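Local coordinates for uncharacterized protein (Pyrococcus furiosus, PDB 3WL4), which is of no established function but, as a member of the GlcNAc-PI de-N-acetylase family, probably removes N-acetyl groups from an amino-sugar substrate, at residues Ile46-Thr51 and Ala188-His193; Leu204-Leu209 and Phe230-Thr235. All blocks are in the same frame, centred on the assembly; numbering follows the deposited sequence.

How the interactions relate
From the N terminus, the chain passes through the helix that holds Ile46-Thr51, runs on through most of the central parallel sheet, and closes interaction 1 when Ala188-His193, at the end of edge strand 186-190, comes back to that helix. Interaction 2 opens only afterwards: Leu204-Leu209, at the start of helix 205-213, meets Phe230-Thr235 of helix 221-240 across 20 intervening residues, a short-range closure that follows the first in series. The two meet at helix 43-57, their centres about 11 Å apart. Lys208 NZ hydrogen-bonds Ile46 O, and Ile46 CG2 packs on Leu231 CD2, so the C-terminal helix pair is fixed against the helix beside the sheet.

Interaction 1 of 2, residues Ile46-Thr51 and Ala188-His193; sequences IGMGGT and ALYYTH. With CA (calcium ion), chain E; TAM (tris(hydroxyethyl)aminomethane), chain K.
The contact lies beside the C-terminal end of strand 186-190, an edge strand of the parallel sheet in the GlcNAc-PI de-N-acetylase fold, where helix 43-57 rests on two consecutive tyrosines next to a bound tris(hydroxyethyl)aminomethane. Gly47 is the closest point of the backbones. Its CA lies 3.7 Å from Tyr190 CD2 and equally close to Tyr191 CE1, and a CB here would point into the Tyr190 ring and clash, so the close approach depends on the missing side chain. Selenomethionine Met48 crosses Tyr190 at about a right angle: a chi1 of 61° lays CG over one face of the ring, while SE comes obliquely to CD1 at 3.8 Å, a Met-aromatic contact. Tyr190 OH is held by the carbonyl of Ile37 in strand 33-38, two strands away across the sheet, which fixes the far end of the ring. Tyr191 has a left-handed backbone conformation as the chain leaves the strand; CD2 of Tyr190 lies over one face of its ring, offset toward the rim. Ile46 meets the same ring in its plane, with CG2 at the edge, 3.5 Å from Tyr191 OH. That hydroxyl is hydrogen-bonded to Asp43, which also binds the tris(hydroxyethyl)aminomethane, so Tyr191 and the ligand share one carboxylate. Asp43 ends the family's characteristic His-Pro-Asp-Asp sequence, and a cadmium ion lies about 5 Å from the Tyr191 side chain, consistent with the edge of a metal-dependent active site. Ile260 of the second subunit packs on both Ile46 and Tyr191. Two residues on, His193 leads to a calcium ion that Asp265 of the second subunit also binds, making this end of the strand part of the subunit interface. Ile46 CD1 touches the ligand directly, 3.6 Å from its C3, and His193 NE2 holds the calcium ion at 2.3 Å.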
loop_
_atom_site.group_PDB
_atom_site.type_symbol
_atom_site.label_atom_id
_atom_site.label_comp_id
_atom_site.label_asym_id
_atom_site.label_seq_id
_atom_site.Cartn_x
_atom_site.Cartn_y
_atom_site.Cartn_z
ATOM N N ILE A 46 28.020 -8.331 14.538
ATOM C CA ILE A 46 28.911 -7.297 13.936
ATOM C C ILE A 46 28.893 -6.004 14.696
ATOM O O ILE A 46 29.906 -5.352 14.994
ATOM C CB ILE A 46 28.599 -7.115 12.472
ATOM C CG1 ILE A 46 28.823 -8.369 11.638
ATOM C CG2 ILE A 46 29.350 -5.878 11.869
ATOM C CD1 ILE A 46 28.223 -8.398 10.240
ATOM N N GLY A 47 27.637 -5.544 14.994
ATOM C CA GLY A 47 27.529 -4.191 15.614
ATOM C C GLY A 47 27.972 -4.158 17.059
ATOM O O GLY A 47 28.491 -3.153 17.558
HETATM N N MSE A 48 27.732 -5.273 17.777
HETATM C CA MSE A 48 27.841 -5.182 19.212
HETATM C C MSE A 48 28.181 -6.500 19.908
HETATM O O MSE A 48 27.843 -6.714 21.054
HETATM C CB MSE A 48 26.593 -4.484 19.938
HETATM C CG MSE A 48 25.364 -5.236 19.691
HETATM SE SE MSE A 48 23.895 -4.410 20.726
HETATM C CE MSE A 48 24.667 -4.768 22.478
ATOM N N GLY A 49 28.781 -7.426 19.132
ATOM C CA GLY A 49 29.067 -8.778 19.669
ATOM C C GLY A 49 29.923 -8.779 20.991
ATOM O O GLY A 49 29.662 -9.548 21.932
ATOM N N GLY A 50 30.913 -7.870 21.033
ATOM C CA GLY A 50 31.701 -7.775 22.320
ATOM C C GLY A 50 30.954 -7.416 23.542
ATOM O O GLY A 50 30.978 -8.034 24.621
ATOM N N THR A 51 30.041 -6.399 23.356
ATOM C CA THR A 51 29.218 -5.994 24.430
ATOM C C THR A 51 28.141 -7.055 24.828
ATOM O O THR A 51 27.825 -7.177 25.948
ATOM C CB THR A 51 28.517 -4.628 24.033
ATOM O OG1 THR A 51 29.517 -3.661 23.751
ATOM C CG2 THR A 51 27.574 -4.120 25.100
ATOM N N ALA A 188 19.718 1.906 23.329
ATOM C CA ALA A 188 21.073 2.280 22.900
ATOM C C ALA A 188 21.198 1.930 21.403
ATOM O O ALA A 188 20.886 0.784 21.009
ATOM C CB ALA A 188 22.104 1.365 23.711
ATOM N N LEU A 189 21.720 2.905 20.650
ATOM C CA LEU A 189 21.792 2.711 19.140
ATOM C C LEU A 189 23.204 2.311 18.831
ATOM O O LEU A 189 24.176 3.053 19.179
ATOM C CB LEU A 189 21.460 4.018 18.443
ATOM C CG LEU A 189 20.016 4.495 18.866
ATOM C CD1 LEU A 189 19.801 5.825 18.095
ATOM C CD2 LEU A 189 18.976 3.462 18.431
ATOM N N TYR A 190 23.335 1.197 18.119
ATOM C CA TYR A 190 24.694 0.784 17.600
ATOM C C TYR A 190 24.797 1.133 16.144
ATOM O O TYR A 190 23.874 1.751 15.573
ATOM C CB TYR A 190 24.972 -0.696 17.897
ATOM C CG TYR A 190 24.066 -1.715 17.284
ATOM C CD1 TYR A 190 22.824 -2.099 17.907
ATOM C CD2 TYR A 190 24.399 -2.240 16.032
ATOM C CE1 TYR A 190 22.079 -3.083 17.313
ATOM C CE2 TYR A 190 23.612 -3.208 15.423
ATOM C CZ TYR A 190 22.432 -3.636 16.056
ATOM O OH TYR A 190 21.666 -4.633 15.473
ATOM N N TYR A 191 25.913 0.798 15.465
ATOM C CA TYR A 191 26.113 1.276 14.113
ATOM C C TYR A 191 25.964 2.766 14.001
ATOM O O TYR A 191 25.185 3.273 13.133
ATOM C CB TYR A 191 25.265 0.527 13.043
ATOM C CG TYR A 191 25.481 -0.945 12.746
ATOM C CD1 TYR A 191 26.775 -1.495 12.688
ATOM C CD2 TYR A 191 24.394 -1.749 12.378
ATOM C CE1 TYR A 191 26.972 -2.766 12.288
ATOM C CE2 TYR A 191 24.595 -3.118 11.995
ATOM C CZ TYR A 191 25.924 -3.571 11.954
ATOM O OH TYR A 191 26.090 -4.809 11.466
ATOM N N THR A 192 26.675 3.486 14.888
ATOM C CA THR A 192 26.461 4.943 15.001
ATOM C C THR A 192 27.683 5.747 14.709
ATOM O O THR A 192 28.828 5.358 15.101
ATOM C CB THR A 192 25.857 5.264 16.400
ATOM O OG1 THR A 192 25.571 6.683 16.416
ATOM C CG2 THR A 192 26.867 4.977 17.547
ATOM N N HIS A 193 27.516 6.867 14.023
ATOM C CA HIS A 193 28.603 7.864 13.831
ATOM C C HIS A 193 28.690 8.814 15.028
ATOM O O HIS A 193 29.706 9.583 15.081
ATOM C CB HIS A 193 28.331 8.577 12.485
ATOM C CG HIS A 193 29.033 9.876 12.189
ATOM N ND1 HIS A 193 28.412 11.088 12.007
ATOM C CD2 HIS A 193 30.378 10.066 11.932
ATOM C CE1 HIS A 193 29.341 11.987 11.685
ATOM N NE2 HIS A 193 30.542 11.407 11.664
HETATM CA CA CA E . 32.586 12.238 10.870
HETATM C C TAM K . 25.557 -7.363 6.854
HETATM C C1 TAM K . 25.135 -7.236 5.429
HETATM C C2 TAM K . 26.022 -6.209 7.644
HETATM C C3 TAM K . 26.616 -8.385 6.980
HETATM C C4 TAM K . 24.949 -5.801 5.222
HETATM C C5 TAM K . 24.847 -5.211 7.432
HETATM C C6 TAM K . 26.253 -9.670 6.443
HETATM N N TAM K . 24.196 -7.824 7.572
HETATM O O4 TAM K . 23.451 -5.885 5.604
HETATM O O5 TAM K . 25.200 -4.528 8.440
HETATM O O6 TAM K . 25.775 -9.917 5.053
HETATM O O HOH W 1 33.684 14.227 10.984
HETATM O O HOH W 2 30.814 13.649 11.268
HETATM O O HOH W 3 34.114 10.538 11.663
#

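Interaction 2 of 2, residues Leu204-Leu209 and Phe230-Thr235; sequences LMELKL and FLRTVT
Arg232 and Glu206 meet with their flat groups nearly coplanar, the carboxylate and guanidinium planes 17° apart. Arg232 NH2 donates to the syn lone pair of Glu206 OE2 at 3.0 Å, the almost straight hydrogen bond (N-H...O 168°) of a salt bridge, and water 4 closes the same edge by donating to OE2 and accepting from NH1. The Leu209 side chain crosses that of Arg232 at roughly a right angle, its CD1 over one guanidinium face, 3.4 Å from NH2. Glu228, on Arg232's own helix, forms a second salt bridge with NH2, and the hydroxyl of Tyr246 is hydrogen-bonded to NH1. Helices 205-213 and 221-240 cross obliquely in broadly opposite directions, their short-segment axes 12.0 Å apart at closest. Between them selenomethionine Met205, CG anti to the backbone N (chi1 177°) and then bent at chi2, reaches tip to tip toward Thr235: CE stops 3.2 Å from OG1 and also lies against Arg232 CA. Replacing Arg232 with a leucine would probably leave the carboxylates of Glu206 and Glu228 without their shared cation and strip the flat cover from Leu209 CD1. Deeper in, Leu209 and Leu231 lie alongside, running opposite ways, CD2 meeting CD1 at 3.9 Å.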
loop_
_atom_site.group_PDB
_atom_site.type_symbol
_atom_site.label_atom_id
_atom_site.label_comp_id
_atom_site.label_asym_id
_atom_site.label_seq_id
_atom_site.Cartn_x
_atom_site.Cartn_y
_atom_site.Cartn_z
ATOM N N LEU A 204 38.045 -9.014 23.999
ATOM C CA LEU A 204 37.067 -9.894 23.398
ATOM C C LEU A 204 37.003 -9.777 21.930
ATOM O O LEU A 204 36.143 -10.423 21.274
ATOM C CB LEU A 204 35.647 -9.482 23.934
ATOM C CG LEU A 204 35.472 -9.787 25.386
ATOM C CD1 LEU A 204 34.178 -9.144 25.895
ATOM C CD2 LEU A 204 35.459 -11.303 25.591
HETATM N N MSE A 205 37.957 -9.082 21.301
HETATM C CA MSE A 205 37.918 -8.921 19.893
HETATM C C MSE A 205 37.995 -10.250 19.134
HETATM O O MSE A 205 37.319 -10.492 18.103
HETATM C CB MSE A 205 39.048 -7.992 19.454
HETATM C CG MSE A 205 39.132 -7.827 17.971
HETATM SE SE MSE A 205 37.509 -6.778 17.356
HETATM C CE MSE A 205 38.315 -6.000 15.687
ATOM N N GLU A 206 38.933 -11.157 19.498
ATOM C CA GLU A 206 39.020 -12.407 18.785
ATOM C C GLU A 206 37.726 -13.293 18.888
ATOM O O GLU A 206 37.342 -13.858 17.933
ATOM C CB GLU A 206 40.278 -13.256 19.347
ATOM C CG GLU A 206 41.608 -12.519 18.929
ATOM C CD GLU A 206 41.811 -12.251 17.391
ATOM O OE1 GLU A 206 41.662 -13.145 16.493
ATOM O OE2 GLU A 206 42.070 -11.103 17.108
ATOM N N LEU A 207 37.083 -13.274 20.051
ATOM C CA LEU A 207 35.781 -13.925 20.220
ATOM C C LEU A 207 34.717 -13.237 19.276
ATOM O O LEU A 207 33.951 -13.974 18.639
ATOM C CB LEU A 207 35.361 -13.883 21.654
ATOM C CG LEU A 207 34.008 -14.612 21.931
ATOM C CD1 LEU A 207 33.953 -16.027 21.303
ATOM C CD2 LEU A 207 33.578 -14.485 23.420
ATOM N N LYS A 208 34.727 -11.908 19.292
ATOM C CA LYS A 208 33.734 -11.234 18.410
ATOM C C LYS A 208 33.957 -11.659 17.002
ATOM O O LYS A 208 33.005 -11.996 16.231
ATOM C CB LYS A 208 33.958 -9.728 18.569
ATOM C CG LYS A 208 33.136 -8.952 17.491
ATOM C CD LYS A 208 33.226 -7.420 17.757
ATOM C CE LYS A 208 32.151 -6.810 16.778
ATOM N NZ LYS A 208 31.926 -5.394 16.941
ATOM N N LEU A 209 35.222 -11.674 16.499
ATOM C CA LEU A 209 35.409 -12.058 15.152
ATOM C C LEU A 209 35.038 -13.521 14.887
ATOM O O LEU A 209 34.559 -13.823 13.779
ATOM C CB LEU A 209 36.919 -11.824 14.697
ATOM C CG LEU A 209 37.285 -10.345 14.835
ATOM C CD1 LEU A 209 38.844 -10.302 14.492
ATOM C CD2 LEU A 209 36.592 -9.468 13.759
ATOM N N PHE A 230 38.005 -3.974 7.613
ATOM C CA PHE A 230 36.890 -3.042 7.955
ATOM C C PHE A 230 36.488 -3.084 9.393
ATOM O O PHE A 230 36.418 -2.035 10.066
ATOM C CB PHE A 230 35.726 -3.380 6.984
ATOM C CG PHE A 230 34.448 -2.490 7.290
ATOM C CD1 PHE A 230 34.490 -1.133 7.179
ATOM C CD2 PHE A 230 33.300 -3.153 7.516
ATOM C CE1 PHE A 230 33.308 -0.376 7.342
ATOM C CE2 PHE A 230 32.133 -2.427 7.713
ATOM C CZ PHE A 230 32.166 -1.070 7.633
ATOM N N LEU A 231 36.294 -4.284 9.895
ATOM C CA LEU A 231 35.868 -4.445 11.293
ATOM C C LEU A 231 36.889 -3.948 12.268
ATOM O O LEU A 231 36.592 -3.282 13.269
ATOM C CB LEU A 231 35.592 -5.938 11.637
ATOM C CG LEU A 231 34.363 -6.455 10.806
ATOM C CD1 LEU A 231 34.357 -8.025 10.940
ATOM C CD2 LEU A 231 33.056 -5.842 11.270
ATOM N N ARG A 232 38.230 -4.227 12.018
ATOM C CA ARG A 232 39.172 -3.653 12.918
ATOM C C ARG A 232 39.270 -2.129 12.807
ATOM O O ARG A 232 39.498 -1.510 13.860
ATOM C CB ARG A 232 40.635 -4.228 12.551
ATOM C CG ARG A 232 40.649 -5.747 12.697
ATOM C CD ARG A 232 41.937 -6.171 13.432
ATOM N NE ARG A 232 42.012 -7.645 13.471
ATOM C CZ ARG A 232 42.099 -8.309 14.623
ATOM N NH1 ARG A 232 42.211 -7.674 15.795
ATOM N NH2 ARG A 232 42.156 -9.639 14.507
ATOM N N THR A 233 39.052 -1.535 11.619
ATOM C CA THR A 233 39.088 -0.109 11.478
ATOM C C THR A 233 37.920 0.552 12.246
ATOM O O THR A 233 38.097 1.538 12.996
ATOM C CB THR A 233 39.045 0.305 10.044
ATOM O OG1 THR A 233 40.210 -0.285 9.366
ATOM C CG2 THR A 233 39.204 1.809 9.922
ATOM N N VAL A 234 36.725 -0.117 12.134
ATOM C CA VAL A 234 35.588 0.396 12.938
ATOM C C VAL A 234 35.814 0.334 14.408
ATOM O O VAL A 234 35.507 1.277 15.174
ATOM C CB VAL A 234 34.318 -0.347 12.469
ATOM C CG1 VAL A 234 33.148 0.044 13.399
ATOM C CG2 VAL A 234 33.958 -0.030 11.001
ATOM N N THR A 235 36.295 -0.815 14.886
ATOM C CA THR A 235 36.514 -0.929 16.394
ATOM C C THR A 235 37.653 0.013 16.895
ATOM O O THR A 235 37.571 0.471 17.997
ATOM C CB THR A 235 36.857 -2.419 16.822
ATOM O OG1 THR A 235 37.923 -2.859 16.026
ATOM C CG2 THR A 235 35.702 -3.277 16.167
HETATM O O HOH W 4 42.739 -8.931 18.469
#